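Local coordinates for uncharacterized protein (Lodderomyces elongisporus NRRL YB-4239, PDB 4EXJ), which is of unknown function but, as a Ure2-like member of the glutathione S-transferase superfamily, probably has a glutathione-related or transcription-regulating role, at residues I5-P10 with E42-K47; N13-L18 with E210-H215; A144-K149 with D154-D159. All coordinates share one frame; numbering follows the deposited sequence. Where two conformers were deposited one is given.

Contact 1 (I5-P10 with E42-K47)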
loop_
_atom_site.group_PDB
_atom_site.type_symbol
_atom_site.label_atom_id
_atom_site.label_comp_id
_atom_site.label_asym_id
_atom_site.label_seq_id
_atom_site.Cartn_x
_atom_site.Cartn_y
_atom_site.Cartn_z
ATOM N N ILE B 5 15.949 -9.781 -14.131
ATOM C CA ILE B 5 15.800 -8.539 -14.878
ATOM C C ILE B 5 14.817 -7.590 -14.189
ATOM O O ILE B 5 13.650 -7.944 -13.975
ATOM C CB ILE B 5 15.205 -8.777 -16.281
ATOM C CG1 ILE B 5 15.977 -9.861 -17.037
ATOM C CG2 ILE B 5 15.134 -7.453 -17.056
ATOM C CD1 ILE B 5 15.302 -10.271 -18.340
ATOM N N LEU B 6 15.273 -6.377 -13.897
ATOM C CA LEU B 6 14.379 -5.350 -13.377
ATOM C C LEU B 6 13.933 -4.426 -14.501
ATOM O O LEU B 6 14.736 -3.670 -15.065
ATOM C CB LEU B 6 15.077 -4.550 -12.279
ATOM C CG LEU B 6 14.251 -3.388 -11.703
ATOM C CD1 LEU B 6 13.106 -3.906 -10.845
ATOM C CD2 LEU B 6 15.189 -2.554 -10.856
ATOM N N TYR B 7 12.661 -4.510 -14.852
ATOM C CA TYR B 7 12.067 -3.589 -15.816
ATOM C C TYR B 7 11.550 -2.406 -15.011
ATOM O O TYR B 7 10.727 -2.565 -14.107
ATOM C CB TYR B 7 10.921 -4.226 -16.579
ATOM C CG TYR B 7 11.359 -5.377 -17.462
ATOM C CD1 TYR B 7 11.867 -5.128 -18.732
ATOM C CD2 TYR B 7 11.282 -6.688 -17.025
ATOM C CE1 TYR B 7 12.279 -6.153 -19.553
ATOM C CE2 TYR B 7 11.696 -7.742 -17.851
ATOM C CZ TYR B 7 12.193 -7.454 -19.113
ATOM O OH TYR B 7 12.610 -8.463 -19.952
ATOM N N THR B 8 12.054 -1.223 -15.310
ATOM C CA THR B 8 11.652 -0.080 -14.502
ATOM C C THR B 8 11.748 1.234 -15.262
ATOM O O THR B 8 12.130 1.258 -16.433
ATOM C CB THR B 8 12.463 -0.040 -13.182
ATOM O OG1 THR B 8 11.882 0.924 -12.284
ATOM C CG2 THR B 8 13.921 0.288 -13.424
ATOM N N GLY B 9 11.388 2.319 -14.587
ATOM C CA GLY B 9 11.409 3.651 -15.180
ATOM C C GLY B 9 11.931 4.601 -14.129
ATOM O O GLY B 9 11.974 4.255 -12.966
ATOM N N PRO B 10 12.339 5.803 -14.537
ATOM C CA PRO B 10 12.881 6.774 -13.583
ATOM C C PRO B 10 11.777 7.509 -12.827
ATOM O O PRO B 10 11.574 8.719 -12.995
ATOM C CB PRO B 10 13.663 7.732 -14.496
ATOM C CG PRO B 10 12.869 7.702 -15.786
ATOM C CD PRO B 10 12.459 6.262 -15.934
ATOM N N GLU B 42 2.547 -2.719 -24.094
ATOM C CA GLU B 42 2.734 -3.797 -25.071
ATOM C C GLU B 42 2.351 -5.150 -24.474
ATOM O O GLU B 42 2.374 -5.333 -23.254
ATOM C CB GLU B 42 4.190 -3.845 -25.529
ATOM C CG GLU B 42 4.686 -2.576 -26.202
ATOM C CD GLU B 42 4.420 -2.573 -27.690
ATOM O OE1 GLU B 42 3.399 -3.159 -28.117
ATOM O OE2 GLU B 42 5.237 -1.987 -28.433
ATOM N N ASP B 43 2.014 -6.114 -25.327
ATOM C CA ASP B 43 1.574 -7.411 -24.811
ATOM C C ASP B 43 2.623 -8.091 -23.924
ATOM O O ASP B 43 2.286 -8.704 -22.906
ATOM C CB ASP B 43 1.157 -8.342 -25.959
ATOM C CG ASP B 43 -0.218 -8.003 -26.515
ATOM O OD1 ASP B 43 -0.900 -7.134 -25.933
ATOM O OD2 ASP B 43 -0.624 -8.606 -27.533
ATOM N N TRP B 44 3.893 -7.983 -24.298
ATOM C CA TRP B 44 4.926 -8.725 -23.594
ATOM C C TRP B 44 5.070 -8.203 -22.172
ATOM O O TRP B 44 5.315 -8.977 -21.244
ATOM C CB TRP B 44 6.262 -8.648 -24.322
ATOM C CG TRP B 44 6.893 -7.294 -24.278
ATOM C CD1 TRP B 44 6.741 -6.299 -25.188
ATOM C CD2 TRP B 44 7.774 -6.787 -23.266
ATOM N NE1 TRP B 44 7.472 -5.197 -24.816
ATOM C CE2 TRP B 44 8.123 -5.475 -23.641
ATOM C CE3 TRP B 44 8.310 -7.322 -22.087
ATOM C CZ2 TRP B 44 8.980 -4.684 -22.879
ATOM C CZ3 TRP B 44 9.164 -6.537 -21.327
ATOM C CH2 TRP B 44 9.488 -5.233 -21.724
ATOM N N TYR B 45 4.922 -6.888 -22.010
ATOM C CA TYR B 45 4.995 -6.306 -20.668
ATOM C C TYR B 45 3.772 -6.634 -19.819
ATOM O O TYR B 45 3.912 -6.971 -18.646
ATOM C CB TYR B 45 5.230 -4.785 -20.683
ATOM C CG TYR B 45 5.600 -4.299 -19.299
ATOM C CD1 TYR B 45 4.665 -3.663 -18.485
ATOM C CD2 TYR B 45 6.875 -4.533 -18.791
ATOM C CE1 TYR B 45 5.003 -3.251 -17.196
ATOM C CE2 TYR B 45 7.212 -4.135 -17.512
ATOM C CZ TYR B 45 6.271 -3.491 -16.726
ATOM O OH TYR B 45 6.604 -3.092 -15.443
ATOM N N LEU B 46 2.577 -6.534 -20.403
ATOM C CA LEU B 46 1.336 -6.775 -19.660
ATOM C C LEU B 46 1.221 -8.230 -19.217
ATOM O O LEU B 46 0.516 -8.539 -18.266
ATOM C CB LEU B 46 0.115 -6.388 -20.496
ATOM C CG LEU B 46 -0.081 -4.899 -20.760
ATOM C CD1 LEU B 46 -1.394 -4.667 -21.495
ATOM C CD2 LEU B 46 -0.055 -4.098 -19.454
ATOM N N LYS B 47 1.920 -9.117 -19.919
ATOM C CA LYS B 47 2.025 -10.500 -19.506
ATOM C C LYS B 47 2.840 -10.616 -18.209
ATOM O O LYS B 47 2.528 -11.428 -17.339
ATOM C CB LYS B 47 2.680 -11.319 -20.627
ATOM C CG LYS B 47 2.775 -12.809 -20.347
ATOM C CD LYS B 47 2.886 -13.596 -21.655
ATOM C CE LYS B 47 2.808 -15.098 -21.421
ATOM N NZ LYS B 47 4.032 -15.610 -20.757
#

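Contact 2 (N13-L18 with E210-H215)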
loop_
_atom_site.group_PDB
_atom_site.type_symbol
_atom_site.label_atom_id
_atom_site.label_comp_id
_atom_site.label_asym_id
_atom_site.label_seq_id
_atom_site.Cartn_x
_atom_site.Cartn_y
_atom_site.Cartn_z
ATOM N N ASN B 13 8.070 5.179 -8.084
ATOM C CA ASN B 13 8.065 3.727 -7.836
ATOM C C ASN B 13 9.210 2.969 -8.503
ATOM O O ASN B 13 9.740 2.007 -7.937
ATOM C CB ASN B 13 6.732 3.098 -8.269
ATOM C CG ASN B 13 5.655 3.202 -7.197
ATOM O OD1 ASN B 13 5.948 3.282 -6.000
ATOM N ND2 ASN B 13 4.409 3.208 -7.626
ATOM N N GLY B 14 9.609 3.405 -9.700
ATOM C CA GLY B 14 10.621 2.691 -10.454
ATOM C C GLY B 14 11.986 2.650 -9.791
ATOM O O GLY B 14 12.725 1.677 -9.920
ATOM N N ARG B 15 12.336 3.732 -9.094
ATOM C CA ARG B 15 13.695 3.912 -8.615
ATOM C C ARG B 15 13.982 3.134 -7.341
ATOM O O ARG B 15 15.122 2.907 -7.021
ATOM C CB ARG B 15 13.997 5.411 -8.431
ATOM C CG ARG B 15 14.286 6.119 -9.751
ATOM C CD ARG B 15 13.944 7.615 -9.596
ATOM N NE ARG B 15 14.447 8.430 -10.698
ATOM C CZ ARG B 15 14.189 9.731 -10.783
ATOM N NH1 ARG B 15 13.425 10.298 -9.855
ATOM N NH2 ARG B 15 14.684 10.456 -11.792
ATOM N N LYS B 16 12.942 2.710 -6.632
ATOM C CA LYS B 16 13.171 2.075 -5.340
ATOM C C LYS B 16 13.995 0.781 -5.418
ATOM O O LYS B 16 15.047 0.671 -4.784
ATOM C CB LYS B 16 11.852 1.831 -4.642
ATOM C CG LYS B 16 11.191 3.098 -4.139
ATOM C CD LYS B 16 9.972 2.752 -3.312
ATOM C CE LYS B 16 8.848 3.655 -3.606
ATOM N NZ LYS B 16 7.484 3.088 -3.349
ATOM N N PRO B 17 13.516 -0.218 -6.178
ATOM C CA PRO B 17 14.288 -1.464 -6.253
ATOM C C PRO B 17 15.588 -1.285 -7.034
ATOM O O PRO B 17 16.556 -2.004 -6.811
ATOM C CB PRO B 17 13.315 -2.454 -6.948
ATOM C CG PRO B 17 12.320 -1.593 -7.659
ATOM C CD PRO B 17 12.237 -0.281 -6.911
ATOM N N LEU B 18 15.642 -0.278 -7.879
ATOM C CA LEU B 18 16.844 0.048 -8.572
ATOM C C LEU B 18 17.943 0.484 -7.626
ATOM O O LEU B 18 19.024 -0.020 -7.657
ATOM C CB LEU B 18 16.533 1.187 -9.519
ATOM C CG LEU B 18 17.633 1.764 -10.383
ATOM C CD1 LEU B 18 18.080 0.724 -11.327
ATOM C CD2 LEU B 18 17.078 2.942 -11.164
ATOM N N GLU B 210 24.050 9.591 -6.493
ATOM C CA GLU B 210 24.603 9.299 -7.814
ATOM C C GLU B 210 23.666 8.412 -8.624
ATOM O O GLU B 210 23.402 8.676 -9.807
ATOM C CB GLU B 210 25.973 8.625 -7.663
ATOM C CG GLU B 210 26.600 8.153 -8.956
ATOM C CD GLU B 210 27.896 7.374 -8.718
ATOM O OE1 GLU B 210 28.568 7.626 -7.693
ATOM O OE2 GLU B 210 28.246 6.510 -9.553
ATOM N N ILE B 211 23.126 7.372 -7.991
ATOM C CA ILE B 211 22.224 6.456 -8.688
ATOM C C ILE B 211 20.981 7.190 -9.200
ATOM O O ILE B 211 20.585 7.034 -10.357
ATOM C CB ILE B 211 21.815 5.300 -7.765
ATOM C CG1 ILE B 211 23.036 4.398 -7.489
ATOM C CG2 ILE B 211 20.650 4.491 -8.355
ATOM C CD1 ILE B 211 22.820 3.420 -6.343
ATOM N N LEU B 212 20.426 8.045 -8.351
ATOM C CA LEU B 212 19.182 8.748 -8.674
ATOM C C LEU B 212 19.423 9.794 -9.772
ATOM O O LEU B 212 18.537 10.047 -10.596
ATOM C CB LEU B 212 18.594 9.382 -7.415
ATOM C CG LEU B 212 18.025 8.406 -6.369
ATOM C CD1 LEU B 212 17.580 9.131 -5.103
ATOM C CD2 LEU B 212 16.870 7.560 -6.949
ATOM N N LYS B 213 20.625 10.374 -9.792
ATOM C CA LYS B 213 20.997 11.378 -10.816
ATOM C C LYS B 213 21.154 10.801 -12.221
ATOM O O LYS B 213 21.137 11.546 -13.197
ATOM C CB LYS B 213 22.295 12.096 -10.424
ATOM C CG LYS B 213 22.146 13.071 -9.264
ATOM C CD LYS B 213 21.886 14.491 -9.746
ATOM C CE LYS B 213 21.826 15.481 -8.581
ATOM N NZ LYS B 213 23.093 15.516 -7.782
ATOM N N GLU B 214 21.298 9.487 -12.348
ATOM C CA GLU B 214 21.586 8.896 -13.663
ATOM C C GLU B 214 20.531 9.189 -14.731
ATOM O O GLU B 214 20.840 9.245 -15.929
ATOM C CB GLU B 214 21.792 7.388 -13.537
ATOM C CG GLU B 214 23.090 7.037 -12.825
ATOM C CD GLU B 214 23.282 5.547 -12.660
ATOM O OE1 GLU B 214 22.425 4.780 -13.153
ATOM O OE2 GLU B 214 24.289 5.147 -12.032
ATOM N N HIS B 215 19.291 9.354 -14.290
ATOM C CA HIS B 215 18.188 9.672 -15.186
ATOM C C HIS B 215 17.345 10.780 -14.573
ATOM O O HIS B 215 16.134 10.650 -14.400
ATOM C CB HIS B 215 17.359 8.427 -15.462
ATOM C CG HIS B 215 18.112 7.360 -16.190
ATOM N ND1 HIS B 215 18.296 7.377 -17.556
ATOM C CD2 HIS B 215 18.735 6.244 -15.741
ATOM C CE1 HIS B 215 19.000 6.318 -17.917
ATOM N NE2 HIS B 215 19.271 5.610 -16.836
HETATM O O HOH W 1 16.975 7.972 -11.929
#

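Contact 3 (A144-K149 with D154-D159)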
loop_
_atom_site.group_PDB
_atom_site.type_symbol
_atom_site.label_atom_id
_atom_site.label_comp_id
_atom_site.label_asym_id
_atom_site.label_seq_id
_atom_site.Cartn_x
_atom_site.Cartn_y
_atom_site.Cartn_z
ATOM N N ALA B 144 3.516 15.287 8.570
ATOM C CA ALA B 144 3.277 15.327 10.029
ATOM C C ALA B 144 3.608 13.968 10.641
ATOM O O ALA B 144 4.235 13.877 11.695
ATOM C CB ALA B 144 1.861 15.726 10.352
ATOM N N PHE B 145 3.188 12.910 9.956
ATOM C CA PHE B 145 3.445 11.556 10.411
ATOM C C PHE B 145 4.939 11.256 10.422
ATOM O O PHE B 145 5.470 10.697 11.381
ATOM C CB PHE B 145 2.741 10.560 9.489
ATOM C CG PHE B 145 3.069 9.133 9.791
ATOM C CD1 PHE B 145 2.426 8.480 10.826
ATOM C CD2 PHE B 145 4.020 8.452 9.056
ATOM C CE1 PHE B 145 2.724 7.157 11.111
ATOM C CE2 PHE B 145 4.338 7.147 9.342
ATOM C CZ PHE B 145 3.676 6.490 10.366
ATOM N N MET B 146 5.632 11.616 9.336
ATOM C CA MET B 146 7.042 11.310 9.224
ATOM C C MET B 146 7.822 12.086 10.283
ATOM O O MET B 146 8.781 11.574 10.858
ATOM C CB MET B 146 7.569 11.627 7.817
ATOM C CG MET B 146 6.966 10.700 6.750
ATOM S SD MET B 146 7.317 11.303 5.066
ATOM C CE MET B 146 9.053 11.015 4.901
ATOM N N GLU B 147 7.376 13.306 10.530
ATOM C CA GLU B 147 8.065 14.164 11.483
ATOM C C GLU B 147 8.011 13.526 12.864
ATOM O O GLU B 147 9.017 13.495 13.582
ATOM C CB GLU B 147 7.415 15.541 11.478
ATOM C CG GLU B 147 8.073 16.523 12.446
ATOM C CD GLU B 147 9.368 17.101 11.895
ATOM O OE1 GLU B 147 9.751 16.765 10.762
ATOM O OE2 GLU B 147 10.018 17.907 12.587
ATOM N N THR B 148 6.843 13.002 13.205
ATOM C CA THR B 148 6.613 12.315 14.481
ATOM C C THR B 148 7.431 11.033 14.565
ATOM O O THR B 148 8.110 10.783 15.566
ATOM C CB THR B 148 5.097 12.008 14.707
ATOM O OG1 THR B 148 4.364 13.234 14.875
ATOM C CG2 THR B 148 4.906 11.140 15.970
ATOM N N LYS B 149 7.380 10.216 13.509
ATOM C CA LYS B 149 8.112 8.952 13.479
ATOM C C LYS B 149 9.607 9.145 13.630
ATOM O O LYS B 149 10.291 8.302 14.211
ATOM C CB LYS B 149 7.851 8.162 12.185
ATOM C CG LYS B 149 6.430 7.687 12.022
ATOM C CD LYS B 149 5.971 6.886 13.239
ATOM C CE LYS B 149 6.525 5.481 13.219
ATOM N NZ LYS B 149 5.836 4.619 14.242
ATOM N N ASP B 154 17.592 8.691 13.837
ATOM C CA ASP B 154 18.283 9.013 12.594
ATOM C C ASP B 154 17.575 8.379 11.410
ATOM O O ASP B 154 17.540 8.956 10.319
ATOM C CB ASP B 154 19.712 8.503 12.638
ATOM C CG ASP B 154 20.630 9.440 13.396
ATOM O OD1 ASP B 154 20.158 10.515 13.820
ATOM O OD2 ASP B 154 21.815 9.097 13.542
ATOM N N TRP B 155 17.048 7.187 11.636
ATOM C CA TRP B 155 16.452 6.387 10.555
ATOM C C TRP B 155 15.055 5.907 10.920
ATOM O O TRP B 155 14.649 5.956 12.087
ATOM C CB TRP B 155 17.330 5.191 10.244
ATOM C CG TRP B 155 18.758 5.548 9.960
ATOM C CD1 TRP B 155 19.846 5.299 10.772
ATOM C CD2 TRP B 155 19.265 6.229 8.809
ATOM N NE1 TRP B 155 20.999 5.758 10.170
ATOM C CE2 TRP B 155 20.669 6.346 8.973
ATOM C CE3 TRP B 155 18.675 6.751 7.651
ATOM C CZ2 TRP B 155 21.482 6.961 8.019
ATOM C CZ3 TRP B 155 19.489 7.367 6.714
ATOM C CH2 TRP B 155 20.875 7.459 6.897
ATOM N N PHE B 156 14.302 5.439 9.917
ATOM C CA PHE B 156 12.924 5.053 10.184
ATOM C C PHE B 156 12.789 3.834 11.074
ATOM O O PHE B 156 11.898 3.802 11.922
ATOM C CB PHE B 156 12.144 4.833 8.876
ATOM C CG PHE B 156 11.470 6.086 8.374
ATOM C CD1 PHE B 156 10.299 6.547 8.953
ATOM C CD2 PHE B 156 12.056 6.833 7.360
ATOM C CE1 PHE B 156 9.678 7.716 8.490
ATOM C CE2 PHE B 156 11.459 8.011 6.914
ATOM C CZ PHE B 156 10.277 8.451 7.477
ATOM N N VAL B 157 13.678 2.867 10.885
ATOM C CA VAL B 157 13.586 1.591 11.587
ATOM C C VAL B 157 14.949 1.192 12.128
ATOM O O VAL B 157 15.943 1.172 11.400
ATOM C CB VAL B 157 13.057 0.458 10.655
ATOM C CG1 VAL B 157 12.948 -0.864 11.413
ATOM C CG2 VAL B 157 11.681 0.843 10.054
ATOM N N GLY B 158 14.994 0.853 13.408
ATOM C CA GLY B 158 16.244 0.349 13.964
ATOM C C GLY B 158 17.298 1.436 13.995
ATOM O O GLY B 158 16.977 2.601 14.186
ATOM N N ASP B 159 18.558 1.050 13.832
ATOM C CA ASP B 159 19.634 2.014 14.014
ATOM C C ASP B 159 20.463 2.239 12.763
ATOM O O ASP B 159 21.626 2.633 12.848
ATOM C CB ASP B 159 20.527 1.600 15.198
ATOM C CG ASP B 159 21.208 0.251 14.997
ATOM O OD1 ASP B 159 20.991 -0.417 13.960
ATOM O OD2 ASP B 159 21.984 -0.142 15.898
#

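Contact 1 (I5-P10 with E42-K47)
Tyr7 presents one ring face to the indole edge of Trp44, and its CB meets the ring edge of Tyr45. The first pair is an offset edge-to-face stack: the six-membered ring of Trp44 comes in at the CZ3 and CH2 corner, Trp44 CZ3 lies 3.6 Å from Tyr7 CE1, and the two ring planes stand at 60°. Tyr45 uses CE2, which sits 3.8 Å from Tyr7 CB, with that carbon close to the plane of the Tyr45 ring. Although neighbours on one helical turn, the two helix side chains reach the strand differently. Trp44 CG is wedged between its backbone N and carbonyl carbon (chi1 70°), while Tyr45 CG stands opposite its backbone N (chi1 -167°). Trp44 also rests on Tyr45, whose CB lies 4.0 Å above the indole plane.

Further out, Ile5 CG2 packs over the other face of the Tyr7 ring, near its rim, and the ring of His31 meets Tyr7 as well. The Tyr45 hydroxyl is hydrogen-bonded to Ile53 O and Thr56 OG1, tying the far end of that ring to the loop before strand 56-58 and to its first residue; that strand itself pairs with strand 4-8. This is helix-on-sheet packing in the thioredoxin-like N-terminal domain of a glutathione S-transferase, with the short helix 43-48 lying against the inner strand 4-8 through aromatic side chains.

Contact 2 (N13-L18 with E210-H215)
Leu212 pushes CD2 against the aliphatic part of Arg15, 3.9 Å from both Arg15 CB and Arg15 CD. This is the close-packed side of the contact. The Arg15 chain, extended from CG to NE, crosses the leucine and delivers its guanidinium to the carbonyls of Leu212 and His215. There Arg15 NH2 donates to His215 O over 3.0 Å. The oxygen lies in the guanidinium plane, but the nitrogen sits 47° above the carbonyl plane and the N-H...O angle is only 135°, so the bond is distinctly bent. One water links the two segments: it accepts from Arg15 NE at 2.8 Å and donates to Leu212 O at 2.9 Å. Arg15 NH1 makes a salt bridge to Glu177 OE1, which probably helps fix the rotation of the group.

The His215 side is looser. Its side chain comes no nearer than 5.0 Å, from His215 CB to Arg15 NH2, and the residue is exposed, held to Arg15 through its backbone.

Around this, Arg15 also packs on Val170 and Arg174 of helix 163-179, and Leu212 touches His173 of that helix and Val19 of helix 15-23. Helix 208-213 thus lies against both helices, while His215 reaches Met32 on strand 28-32.

Contact 3 (A144-K149 with D154-D159)
Met146 and Phe156 make the main apolar contact, the methionine methyl meeting the end of the phenylalanine ring. Met146 CE lies 3.8 Å from Phe156 CZ, at the ring edge and close to its plane, and Met146 CG follows at 4.1 Å from the same CZ. The bend at the thioether (chi3 70°) turns the methyl onto that corner. Lys149 adds only its first methylene: Lys149 CB is 4.1 Å from Phe156 CE1. With CG opposite its carbonyl carbon (chi1 -65°), Lys149 lays that carbon 3.4 Å above the Phe145 ring plane, toward the rim; the turns at chi2 and chi3 then lead the chain's end away from segment 154-159. At the dimer interface, Pro50 of the second subunit packs on Thr148 and Lys149, and Ala51 of that subunit on Phe145.

Aromatic contacts hold Phe156 from other directions, since its ring stacks with Phe168 of helix 163-179 and meets Trp198 of helix 193-203 edge-to-face. The setting is the all-helical C-terminal domain of the glutathione S-transferase fold, where the loop after helix 129-149 turns back and drops a phenylalanine among three helices.

Polar bonds tie both segments to neighbouring helices. Phe156 N donates to Asp165 OD1 in the first turn of helix 163-179, while Glu147 OE2 and OE1 accept from the backbone N atoms of Asn194 and Val195 at the start of helix 193-203.

From the N terminus, strand 4-8 comes first, and contact 1 closes a 31-residue loop when helix 43-48 returns to it. Segment 13-18 lies within that loop, so contact 2 opens before contact 1 is complete, and the two cross. They touch: Thr8 OG1 lies 2.6 Å from Gly14 O, a probable hydrogen bond. Contact 2 closes near the C-terminal end of the chain, joining the first helix of the N-terminal domain to helix 208-213. The 191 residues it spans include contact 3, a local closure over four residues that brings the loop before helix 163-179 back onto the end of helix 129-149. Contacts 1 and 3 lie on opposite sides of the chain's centre, their centres 33 Å apart.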